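Local coordinates for 4-alpha-glucanotransferase (Corynebacterium glutamicum, PDB 5B68), which is an amylomaltase that combines an N-terminal beta-sandwich domain with a large enzyme domain of the TIM-barrel class, at residues 191-196 against 248-253; 240-245 against 358-363; 67-72 against 128-133. All blocks are in the same frame, centred on the assembly; numbering follows the deposited sequence.

Contact 1: residues 191-196 against 248-253; sequences LSWGMG and IRVEDI
Trp193 swings its CG anti to its own carbonyl carbon, and Glu251 kinks at chi2 (91°); together these torsions bring the indole NE1 of Trp193 to the carboxylate OE2 of Glu251, where they form a hydrogen bond of 2.9 Å. The bond is somewhat bent (N-H...O 147°). OE2 lies close to the ring plane and accepts on its syn lone pair, while the carboxylate stands almost upright to the indole, the two planes 80° apart. Arg275 of helix 261-277 makes a salt bridge to the same OE2, so one oxygen has two donors. Further along the ring, CZ2 of Trp193 packs on CG2 of Val250 at 3.8 Å. Both segments belong to loops that follow adjacent parallel strands of the TIM barrel, 177-182 and 215-218, and the indole packs against helices 261-277 (Ile267, Ala271) and 286-301 (Lys293). Trp193 is also the centre of an inverse gamma turn, with a weak bond from Gly194 N to Ser192 O. A water also bridges the segments, donating to Leu191 O (2.9 Å) and, weakly, to Glu251 OE1 (2.8 Å). Leu191 O has a further donor in Arg275 NE. Beside the water, the chain of Arg249 bends at chi3 and carries its guanidinium to residues 191-192, where CB of Leu191 sits over one face, 3.7 Å from NH1 of Arg249. Two carboxylates fix that guanidinium: Asp197 pairs with NE and Asp200 with NH2, and Asp200 also binds the hydroxyl of Ser192.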
loop_
_atom_site.group_PDB
_atom_site.type_symbol
_atom_site.label_atom_id
_atom_site.label_comp_id
_atom_site.label_asym_id
_atom_site.label_seq_id
_atom_site.Cartn_x
_atom_site.Cartn_y
_atom_site.Cartn_z
ATOM N N LEU A 191 -27.138 9.825 2.925
ATOM C CA LEU A 191 -27.500 8.480 2.515
ATOM C C LEU A 191 -26.549 7.312 2.875
ATOM O O LEU A 191 -26.935 6.189 2.741
ATOM C CB LEU A 191 -27.829 8.464 1.026
ATOM C CG LEU A 191 -28.876 9.474 0.555
ATOM C CD1 LEU A 191 -28.946 9.550 -0.954
ATOM C CD2 LEU A 191 -30.241 9.173 1.136
ATOM N N SER A 192 -25.332 7.570 3.332
ATOM C CA SER A 192 -24.423 6.494 3.713
ATOM C C SER A 192 -25.096 5.550 4.738
ATOM O O SER A 192 -25.834 5.998 5.634
ATOM C CB SER A 192 -23.160 7.016 4.351
ATOM O OG SER A 192 -22.577 8.064 3.559
ATOM N N TRP A 193 -24.741 4.269 4.674
ATOM C CA TRP A 193 -25.120 3.321 5.743
ATOM C C TRP A 193 -24.209 3.372 6.922
ATOM O O TRP A 193 -23.471 2.408 7.228
ATOM C CB TRP A 193 -25.251 1.893 5.178
ATOM C CG TRP A 193 -26.402 1.681 4.272
ATOM C CD1 TRP A 193 -27.042 2.602 3.460
ATOM C CD2 TRP A 193 -27.071 0.430 4.031
ATOM N NE1 TRP A 193 -28.024 1.991 2.750
ATOM C CE2 TRP A 193 -28.070 0.665 3.086
ATOM C CE3 TRP A 193 -26.885 -0.871 4.505
ATOM C CZ2 TRP A 193 -28.904 -0.348 2.605
ATOM C CZ3 TRP A 193 -27.745 -1.885 4.015
ATOM C CH2 TRP A 193 -28.711 -1.595 3.078
ATOM N N GLY A 194 -24.147 4.532 7.591
ATOM C CA GLY A 194 -23.321 4.588 8.769
ATOM C C GLY A 194 -21.844 4.793 8.503
ATOM O O GLY A 194 -21.087 5.061 9.406
ATOM N N MET A 195 -21.408 4.555 7.282
ATOM C CA MET A 195 -20.000 4.667 6.988
ATOM C C MET A 195 -19.855 5.009 5.518
ATOM O O MET A 195 -20.722 4.710 4.735
ATOM C CB MET A 195 -19.271 3.373 7.366
ATOM C CG MET A 195 -19.125 2.352 6.261
ATOM S SD MET A 195 -18.301 0.805 6.683
ATOM C CE MET A 195 -16.666 0.989 6.005
ATOM N N GLY A 196 -18.759 5.640 5.153
ATOM C CA GLY A 196 -18.647 6.099 3.749
ATOM C C GLY A 196 -18.518 4.928 2.782
ATOM O O GLY A 196 -17.962 3.853 3.164
ATOM N N ILE A 248 -19.643 -0.952 -1.156
ATOM C CA ILE A 248 -20.655 -0.896 -2.132
ATOM C C ILE A 248 -21.870 -0.120 -1.601
ATOM O O ILE A 248 -22.315 -0.371 -0.445
ATOM C CB ILE A 248 -21.121 -2.301 -2.509
ATOM C CG1 ILE A 248 -19.994 -3.073 -3.247
ATOM C CG2 ILE A 248 -22.339 -2.220 -3.387
ATOM C CD1 ILE A 248 -20.336 -4.551 -3.427
ATOM N N ARG A 249 -22.394 0.801 -2.401
ATOM C CA ARG A 249 -23.680 1.400 -2.091
ATOM C C ARG A 249 -24.703 0.614 -2.854
ATOM O O ARG A 249 -24.785 0.687 -4.057
ATOM C CB ARG A 249 -23.792 2.847 -2.523
ATOM C CG ARG A 249 -25.202 3.367 -2.289
ATOM C CD ARG A 249 -25.325 4.871 -2.283
ATOM N NE ARG A 249 -24.617 5.514 -1.193
ATOM C CZ ARG A 249 -24.709 6.809 -0.955
ATOM N NH1 ARG A 249 -25.484 7.541 -1.724
ATOM N NH2 ARG A 249 -24.033 7.370 0.021
ATOM N N VAL A 250 -25.505 -0.122 -2.126
ATOM C CA VAL A 250 -26.340 -1.121 -2.793
ATOM C C VAL A 250 -27.395 -0.514 -3.651
ATOM O O VAL A 250 -27.780 -1.058 -4.712
ATOM C CB VAL A 250 -26.920 -2.155 -1.770
ATOM C CG1 VAL A 250 -25.822 -2.837 -0.962
ATOM C CG2 VAL A 250 -27.982 -1.523 -0.859
ATOM N N GLU A 251 -27.920 0.637 -3.196
ATOM C CA GLU A 251 -28.926 1.379 -3.960
ATOM C C GLU A 251 -28.452 1.886 -5.324
ATOM O O GLU A 251 -29.274 2.129 -6.198
ATOM C CB GLU A 251 -29.553 2.544 -3.142
ATOM C CG GLU A 251 -30.202 2.137 -1.821
ATOM C CD GLU A 251 -29.286 2.191 -0.621
ATOM O OE1 GLU A 251 -27.998 2.193 -0.774
ATOM O OE2 GLU A 251 -29.847 2.226 0.495
ATOM N N ASP A 252 -27.132 2.004 -5.532
ATOM C CA ASP A 252 -26.613 2.398 -6.856
ATOM C C ASP A 252 -26.448 1.247 -7.852
ATOM O O ASP A 252 -26.158 1.474 -9.046
ATOM C CB ASP A 252 -25.208 3.061 -6.673
ATOM C CG ASP A 252 -25.266 4.416 -6.007
ATOM O OD1 ASP A 252 -26.373 4.965 -5.799
ATOM O OD2 ASP A 252 -24.197 4.935 -5.647
ATOM N N ILE A 253 -26.681 0.010 -7.418
ATOM C CA ILE A 253 -26.531 -1.096 -8.343
ATOM C C ILE A 253 -27.740 -1.056 -9.329
ATOM O O ILE A 253 -28.876 -1.047 -8.870
ATOM C CB ILE A 253 -26.461 -2.449 -7.614
ATOM C CG1 ILE A 253 -25.353 -2.539 -6.543
ATOM C CG2 ILE A 253 -26.305 -3.566 -8.656
ATOM C CD1 ILE A 253 -25.552 -3.638 -5.497
HETATM O O HOH W 1 -27.673 4.738 0.385
#

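Contact 2: residues 240-245 against 358-363; sequences RRFINP and WLQWLC
Segment 240-245 runs without regular structure up to helix segment 358-363, and the backbones come nearest where the CA of Pro245 lies 6.3 Å from the CA of Leu359. Gln360 joins the two segments: a bend at chi2 turns its amide toward the loop, where it engages both backbone polar atoms of Ile243, much as a neighbouring strand would. OE1 of Gln360 accepts from Ile243 N at 2.9 Å, nearly straight at 173° though tilted from the amide's carbonyl plane. NE2 of Gln360 donates to Ile243 O at 2.8 Å and 169°, in the carbonyl plane and on a lone pair. This pair of bonds should hold the buried amide against rotation. OE1 of Gln360 also lies at the edge of the Phe242 ring, 3.3 Å from CB of Phe242, and the ring stands nearly perpendicular to the amide. On the apolar side, CG2 of Ile243 rests on CB of Cys363 (3.8 Å), and SG of Cys363 packs on CA of Pro245 (3.8 Å). The proline ring crosses Leu359, with Pro245 CB 4.0 Å from Leu359 CD1. Helix 307-338 flanks one end, with Phe327 stacked on Phe242 and Phe316 against Gln360; helix 286-301 flanks the other, placing Tyr290 on Pro245 and Leu297 on Leu359. Backbone hydrogen bonds between Phe242 and Ala223 and between Asn244 and Met221 tie the loop to the chain just beyond barrel strand 215-218.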
loop_
_atom_site.group_PDB
_atom_site.type_symbol
_atom_site.label_atom_id
_atom_site.label_comp_id
_atom_site.label_asym_id
_atom_site.label_seq_id
_atom_site.Cartn_x
_atom_site.Cartn_y
_atom_site.Cartn_z
ATOM N N ARG A 240 -4.153 -7.773 -1.197
ATOM C CA ARG A 240 -3.881 -6.428 -1.659
ATOM C C ARG A 240 -4.385 -6.193 -3.101
ATOM O O ARG A 240 -4.169 -5.125 -3.722
ATOM C CB ARG A 240 -2.394 -6.117 -1.539
ATOM C CG ARG A 240 -1.998 -6.070 -0.092
ATOM C CD ARG A 240 -0.637 -5.515 0.089
ATOM N NE ARG A 240 0.415 -6.300 -0.572
ATOM C CZ ARG A 240 1.577 -5.779 -0.961
ATOM N NH1 ARG A 240 2.507 -6.587 -1.510
ATOM N NH2 ARG A 240 1.832 -4.455 -0.797
ATOM N N ARG A 241 -5.053 -7.164 -3.671
ATOM C CA ARG A 241 -5.525 -7.025 -5.026
ATOM C C ARG A 241 -7.002 -6.640 -5.072
ATOM O O ARG A 241 -7.363 -5.677 -5.671
ATOM C CB ARG A 241 -5.354 -8.323 -5.765
ATOM C CG ARG A 241 -5.787 -8.275 -7.213
ATOM C CD ARG A 241 -5.426 -9.469 -8.064
ATOM N NE ARG A 241 -6.145 -9.418 -9.299
ATOM C CZ ARG A 241 -6.141 -10.389 -10.216
ATOM N NH1 ARG A 241 -6.956 -10.274 -11.246
ATOM N NH2 ARG A 241 -5.349 -11.488 -10.090
ATOM N N PHE A 242 -7.827 -7.464 -4.462
ATOM C CA PHE A 242 -9.253 -7.270 -4.513
ATOM C C PHE A 242 -9.778 -6.267 -3.507
ATOM O O PHE A 242 -9.082 -5.884 -2.612
ATOM C CB PHE A 242 -9.956 -8.610 -4.469
ATOM C CG PHE A 242 -9.519 -9.499 -5.572
ATOM C CD1 PHE A 242 -9.995 -9.306 -6.831
ATOM C CD2 PHE A 242 -8.563 -10.449 -5.358
ATOM C CE1 PHE A 242 -9.568 -10.094 -7.863
ATOM C CE2 PHE A 242 -8.125 -11.240 -6.381
ATOM C CZ PHE A 242 -8.634 -11.060 -7.633
ATOM N N ILE A 243 -11.014 -5.841 -3.712
ATOM C CA ILE A 243 -11.566 -4.646 -3.054
ATOM C C ILE A 243 -12.622 -5.017 -2.022
ATOM O O ILE A 243 -13.384 -5.976 -2.230
ATOM C CB ILE A 243 -12.224 -3.752 -4.098
ATOM C CG1 ILE A 243 -11.270 -3.413 -5.266
ATOM C CG2 ILE A 243 -12.830 -2.485 -3.494
ATOM C CD1 ILE A 243 -10.031 -2.678 -4.872
ATOM N N ASN A 244 -12.696 -4.240 -0.934
ATOM C CA ASN A 244 -13.609 -4.552 0.186
ATOM C C ASN A 244 -15.055 -4.215 -0.267
ATOM O O ASN A 244 -15.389 -3.081 -0.488
ATOM C CB ASN A 244 -13.236 -3.736 1.423
ATOM C CG ASN A 244 -13.891 -4.243 2.665
ATOM O OD1 ASN A 244 -14.941 -4.856 2.583
ATOM N ND2 ASN A 244 -13.278 -4.018 3.816
ATOM N N PRO A 245 -15.924 -5.233 -0.429
ATOM C CA PRO A 245 -17.307 -4.967 -0.753
ATOM C C PRO A 245 -18.137 -4.208 0.287
ATOM O O PRO A 245 -19.207 -3.785 -0.075
ATOM C CB PRO A 245 -17.900 -6.394 -1.043
ATOM C CG PRO A 245 -16.692 -7.282 -1.148
ATOM C CD PRO A 245 -15.700 -6.678 -0.185
ATOM N N TRP A 358 -18.947 -11.507 -8.462
ATOM C CA TRP A 358 -19.853 -10.461 -8.829
ATOM C C TRP A 358 -19.653 -9.252 -7.924
ATOM O O TRP A 358 -19.682 -8.120 -8.433
ATOM C CB TRP A 358 -21.286 -11.029 -8.765
ATOM C CG TRP A 358 -22.411 -10.087 -8.976
ATOM C CD1 TRP A 358 -22.826 -9.604 -10.119
ATOM C CD2 TRP A 358 -23.278 -9.585 -7.960
ATOM N NE1 TRP A 358 -23.950 -8.805 -9.924
ATOM C CE2 TRP A 358 -24.229 -8.794 -8.583
ATOM C CE3 TRP A 358 -23.347 -9.763 -6.577
ATOM C CZ2 TRP A 358 -25.244 -8.115 -7.876
ATOM C CZ3 TRP A 358 -24.393 -9.109 -5.861
ATOM C CH2 TRP A 358 -25.309 -8.283 -6.536
ATOM N N LEU A 359 -19.456 -9.478 -6.614
ATOM C CA LEU A 359 -19.115 -8.341 -5.703
ATOM C C LEU A 359 -17.889 -7.549 -6.176
ATOM O O LEU A 359 -17.897 -6.338 -6.116
ATOM C CB LEU A 359 -18.805 -8.812 -4.303
ATOM C CG LEU A 359 -20.004 -9.417 -3.562
ATOM C CD1 LEU A 359 -19.667 -9.777 -2.126
ATOM C CD2 LEU A 359 -21.209 -8.497 -3.627
ATOM N N GLN A 360 -16.842 -8.243 -6.664
ATOM C CA GLN A 360 -15.699 -7.523 -7.244
ATOM C C GLN A 360 -16.054 -6.718 -8.452
ATOM O O GLN A 360 -15.503 -5.630 -8.633
ATOM C CB GLN A 360 -14.530 -8.497 -7.488
ATOM C CG GLN A 360 -13.996 -9.090 -6.223
ATOM C CD GLN A 360 -13.501 -8.019 -5.311
ATOM O OE1 GLN A 360 -12.664 -7.182 -5.711
ATOM N NE2 GLN A 360 -13.963 -8.028 -4.081
ATOM N N TRP A 361 -16.944 -7.212 -9.316
ATOM C CA TRP A 361 -17.370 -6.483 -10.510
ATOM C C TRP A 361 -18.115 -5.172 -10.083
ATOM O O TRP A 361 -17.866 -4.077 -10.646
ATOM C CB TRP A 361 -18.284 -7.384 -11.415
ATOM C CG TRP A 361 -18.886 -6.689 -12.536
ATOM C CD1 TRP A 361 -18.257 -6.049 -13.584
ATOM C CD2 TRP A 361 -20.289 -6.566 -12.797
ATOM N NE1 TRP A 361 -19.159 -5.531 -14.449
ATOM C CE2 TRP A 361 -20.421 -5.883 -14.021
ATOM C CE3 TRP A 361 -21.443 -6.991 -12.113
ATOM C CZ2 TRP A 361 -21.676 -5.558 -14.561
ATOM C CZ3 TRP A 361 -22.673 -6.735 -12.693
ATOM C CH2 TRP A 361 -22.777 -5.980 -13.862
ATOM N N LEU A 362 -18.922 -5.273 -9.030
ATOM C CA LEU A 362 -19.651 -4.129 -8.516
ATOM C C LEU A 362 -18.641 -3.121 -7.957
ATOM O O LEU A 362 -18.822 -1.885 -8.174
ATOM C CB LEU A 362 -20.600 -4.530 -7.384
ATOM C CG LEU A 362 -21.757 -5.477 -7.868
ATOM C CD1 LEU A 362 -22.525 -5.780 -6.621
ATOM C CD2 LEU A 362 -22.674 -4.945 -8.930
ATOM N N CYS A 363 -17.667 -3.618 -7.209
ATOM C CA CYS A 363 -16.635 -2.711 -6.629
ATOM C C CYS A 363 -15.922 -2.017 -7.800
ATOM O O CYS A 363 -15.664 -0.790 -7.775
ATOM C CB CYS A 363 -15.632 -3.470 -5.797
ATOM S SG CYS A 363 -16.210 -4.058 -4.230
#

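Contact 3: residues 67-72 against 128-133; sequences REFTRP and WGEASF. With SO4 (sulfate ion), chain G.
Thr70 lies across the indole of Trp128 where segment 67-72, at the C-terminal part of helix 54-69 and beyond, settles on strand 126-134 of the N-terminal beta sandwich. The tight part of this contact is mainly aromatic. CG2 of Thr70 makes a CH-pi contact over the face of Trp128, 3.6 Å from the centroid of the five-membered ring and only 13° off its normal. The threonine torsion puts the methyl there by placing CG2 anti to the carbonyl carbon, while OG1 turns back toward the carbonyls of Asp66 and Arg67.

Next to it, Phe69 holds its CG anti to the backbone N, which sends the ring past the Trp128 side chain, the two running in opposite directions. The ring edge at CE2 of Phe69 meets Trp128 O at 3.6 Å, nearly in the ring plane, and the same CE2 packs on CB of Trp128 at 3.8 Å. At the other side of the ring, CE1 of Phe69 lies 3.7 Å from OE2 of Glu130, whose OE1 is held by Asn116 and Thr118. Sandwich residues also flank the pair: Arg121 makes a cation-pi contact with Phe69, and His92 meets Trp128 edge-to-face.

Away from the sheet the segment is looser and polar. Glu68 and Arg71 form a salt bridge along the chain, OE2 to NE at 2.8 Å, and Arg71 reaches on to Glu437. The exposed Arg67 reaches out in an extended chain to a sulfate, probably from the crystallisation liquor, which Arg59, Gln60 and Asn45 also bind. The Arg67 guanidinium meets the ion edge-on, with the sulfur in its plane: NH1 donates to sulfate O1 at 2.9 Å, and NH2 to sulfate O2 at 2.9 Å, both bonds nearly straight (171° and 165°).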
loop_
_atom_site.group_PDB
_atom_site.type_symbol
_atom_site.label_atom_id
_atom_site.label_comp_id
_atom_site.label_asym_id
_atom_site.label_seq_id
_atom_site.Cartn_x
_atom_site.Cartn_y
_atom_site.Cartn_z
ATOM N N ARG A 67 22.246 -25.380 -8.517
ATOM C CA ARG A 67 20.921 -25.081 -8.985
ATOM C C ARG A 67 20.932 -23.830 -9.846
ATOM O O ARG A 67 20.237 -23.806 -10.856
ATOM C CB ARG A 67 19.951 -25.007 -7.808
ATOM C CG ARG A 67 19.519 -26.452 -7.422
ATOM C CD ARG A 67 19.023 -26.603 -5.992
ATOM N NE ARG A 67 18.768 -28.016 -5.687
ATOM C CZ ARG A 67 18.480 -28.463 -4.464
ATOM N NH1 ARG A 67 18.407 -27.620 -3.433
ATOM N NH2 ARG A 67 18.241 -29.758 -4.253
ATOM N N GLU A 68 21.778 -22.860 -9.509
ATOM C CA GLU A 68 21.911 -21.660 -10.358
ATOM C C GLU A 68 22.483 -22.043 -11.702
ATOM O O GLU A 68 22.046 -21.504 -12.719
ATOM C CB GLU A 68 22.782 -20.590 -9.764
ATOM C CG GLU A 68 22.114 -19.774 -8.652
ATOM C CD GLU A 68 20.824 -19.160 -9.109
ATOM O OE1 GLU A 68 20.912 -18.243 -9.948
ATOM O OE2 GLU A 68 19.750 -19.588 -8.660
ATOM N N PHE A 69 23.402 -23.000 -11.695
ATOM C CA PHE A 69 24.065 -23.427 -12.946
ATOM C C PHE A 69 23.185 -24.222 -13.852
ATOM O O PHE A 69 23.482 -24.331 -15.053
ATOM C CB PHE A 69 25.432 -24.113 -12.644
ATOM C CG PHE A 69 26.388 -23.998 -13.775
ATOM C CD1 PHE A 69 27.076 -22.823 -13.962
ATOM C CD2 PHE A 69 26.496 -25.032 -14.733
ATOM C CE1 PHE A 69 27.964 -22.709 -15.039
ATOM C CE2 PHE A 69 27.353 -24.922 -15.800
ATOM C CZ PHE A 69 28.062 -23.742 -15.975
ATOM N N THR A 70 22.079 -24.789 -13.345
ATOM C CA THR A 70 21.160 -25.584 -14.149
ATOM C C THR A 70 19.847 -24.864 -14.420
ATOM O O THR A 70 18.924 -25.434 -14.971
ATOM C CB THR A 70 20.917 -26.953 -13.508
ATOM O OG1 THR A 70 20.447 -26.771 -12.160
ATOM C CG2 THR A 70 22.243 -27.647 -13.442
ATOM N N ARG A 71 19.756 -23.576 -14.129
ATOM C CA ARG A 71 18.604 -22.754 -14.531
ATOM C C ARG A 71 18.673 -22.475 -16.023
ATOM O O ARG A 71 19.590 -21.782 -16.464
ATOM C CB ARG A 71 18.642 -21.382 -13.824
ATOM C CG ARG A 71 18.165 -21.351 -12.367
ATOM C CD ARG A 71 17.963 -19.899 -11.921
ATOM N NE ARG A 71 17.591 -19.820 -10.502
ATOM C CZ ARG A 71 16.361 -20.041 -10.037
ATOM N NH1 ARG A 71 16.149 -19.946 -8.704
ATOM N NH2 ARG A 71 15.387 -20.360 -10.853
ATOM N N PRO A 72 17.736 -22.981 -16.777
ATOM C CA PRO A 72 17.883 -22.797 -18.199
ATOM C C PRO A 72 17.778 -21.332 -18.601
ATOM O O PRO A 72 18.615 -20.848 -19.404
ATOM C CB PRO A 72 16.762 -23.661 -18.785
ATOM C CG PRO A 72 16.516 -24.723 -17.752
ATOM C CD PRO A 72 16.675 -23.975 -16.452
ATOM N N TRP A 128 26.759 -29.470 -18.231
ATOM C CA TRP A 128 26.024 -28.260 -18.557
ATOM C C TRP A 128 26.970 -27.174 -19.013
ATOM O O TRP A 128 28.066 -27.076 -18.534
ATOM C CB TRP A 128 25.279 -27.724 -17.335
ATOM C CG TRP A 128 24.045 -28.488 -16.943
ATOM C CD1 TRP A 128 23.998 -29.608 -16.184
ATOM C CD2 TRP A 128 22.688 -28.173 -17.271
ATOM N NE1 TRP A 128 22.713 -30.030 -16.035
ATOM C CE2 TRP A 128 21.883 -29.162 -16.688
ATOM C CE3 TRP A 128 22.075 -27.157 -17.998
ATOM C CZ2 TRP A 128 20.499 -29.162 -16.808
ATOM C CZ3 TRP A 128 20.707 -27.171 -18.125
ATOM C CH2 TRP A 128 19.933 -28.158 -17.521
ATOM N N GLY A 129 26.524 -26.367 -19.958
ATOM C CA GLY A 129 27.274 -25.185 -20.356
ATOM C C GLY A 129 26.453 -23.938 -20.155
ATOM O O GLY A 129 25.260 -24.018 -20.019
ATOM N N GLU A 130 27.122 -22.798 -20.245
ATOM C CA GLU A 130 26.519 -21.506 -20.110
ATOM C C GLU A 130 26.762 -20.677 -21.368
ATOM O O GLU A 130 27.886 -20.642 -21.853
ATOM C CB GLU A 130 27.138 -20.822 -18.909
ATOM C CG GLU A 130 26.470 -19.498 -18.544
ATOM C CD GLU A 130 27.012 -18.877 -17.277
ATOM O OE1 GLU A 130 27.774 -17.887 -17.364
ATOM O OE2 GLU A 130 26.737 -19.365 -16.189
ATOM N N ALA A 131 25.755 -19.940 -21.826
ATOM C CA ALA A 131 25.888 -18.914 -22.890
ATOM C C ALA A 131 25.292 -17.602 -22.420
ATOM O O ALA A 131 24.585 -17.572 -21.427
ATOM C CB ALA A 131 25.203 -19.415 -24.130
ATOM N N SER A 132 25.689 -16.506 -23.042
ATOM C CA SER A 132 25.133 -15.174 -22.751
ATOM C C SER A 132 24.429 -14.604 -23.929
ATOM O O SER A 132 24.867 -14.731 -25.132
ATOM C CB SER A 132 26.184 -14.185 -22.228
ATOM O OG SER A 132 26.703 -14.503 -20.930
ATOM N N PHE A 133 23.278 -14.000 -23.679
ATOM C CA PHE A 133 22.523 -13.325 -24.742
ATOM C C PHE A 133 22.149 -11.915 -24.274
ATOM O O PHE A 133 22.088 -11.631 -23.073
ATOM C CB PHE A 133 21.272 -14.077 -25.165
ATOM C CG PHE A 133 21.558 -15.419 -25.770
ATOM C CD1 PHE A 133 21.736 -16.510 -24.940
ATOM C CD2 PHE A 133 21.699 -15.588 -27.126
ATOM C CE1 PHE A 133 22.041 -17.752 -25.452
ATOM C CE2 PHE A 133 21.981 -16.839 -27.664
ATOM C CZ PHE A 133 22.136 -17.934 -26.833
HETATM S S SO4 G . 17.610 -30.187 -0.512
HETATM O O1 SO4 G . 17.540 -28.768 -0.925
HETATM O O2 SO4 G . 17.995 -31.017 -1.698
HETATM O O3 SO4 G . 18.653 -30.389 0.511
HETATM O O4 SO4 G . 16.206 -30.463 -0.038
#

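Contact 3 closes first along the chain, within the N-terminal part, before contact 1 opens. Contacts 1 and 2 then interlock: their segments alternate, and 240-245 and 248-253 are neighbouring pieces of one long excursion after barrel strand 215-218. Their centres are 15 Å apart and they touch, CD1 of Ile253 packing on CD1 of Leu362 at 3.9 Å. Helix 349-376 supplies a segment of contact 2 and also packs on Ile248 and Ile253 of contact 1; the excursion is thus held by that helix and by the loop after strand 177-182. Contact 3 is remote, its centre about 42 Å from that of contact 2 and about 57 Å from that of contact 1, in the N-terminal part, which meets the enzyme domain at Arg71 and Glu437.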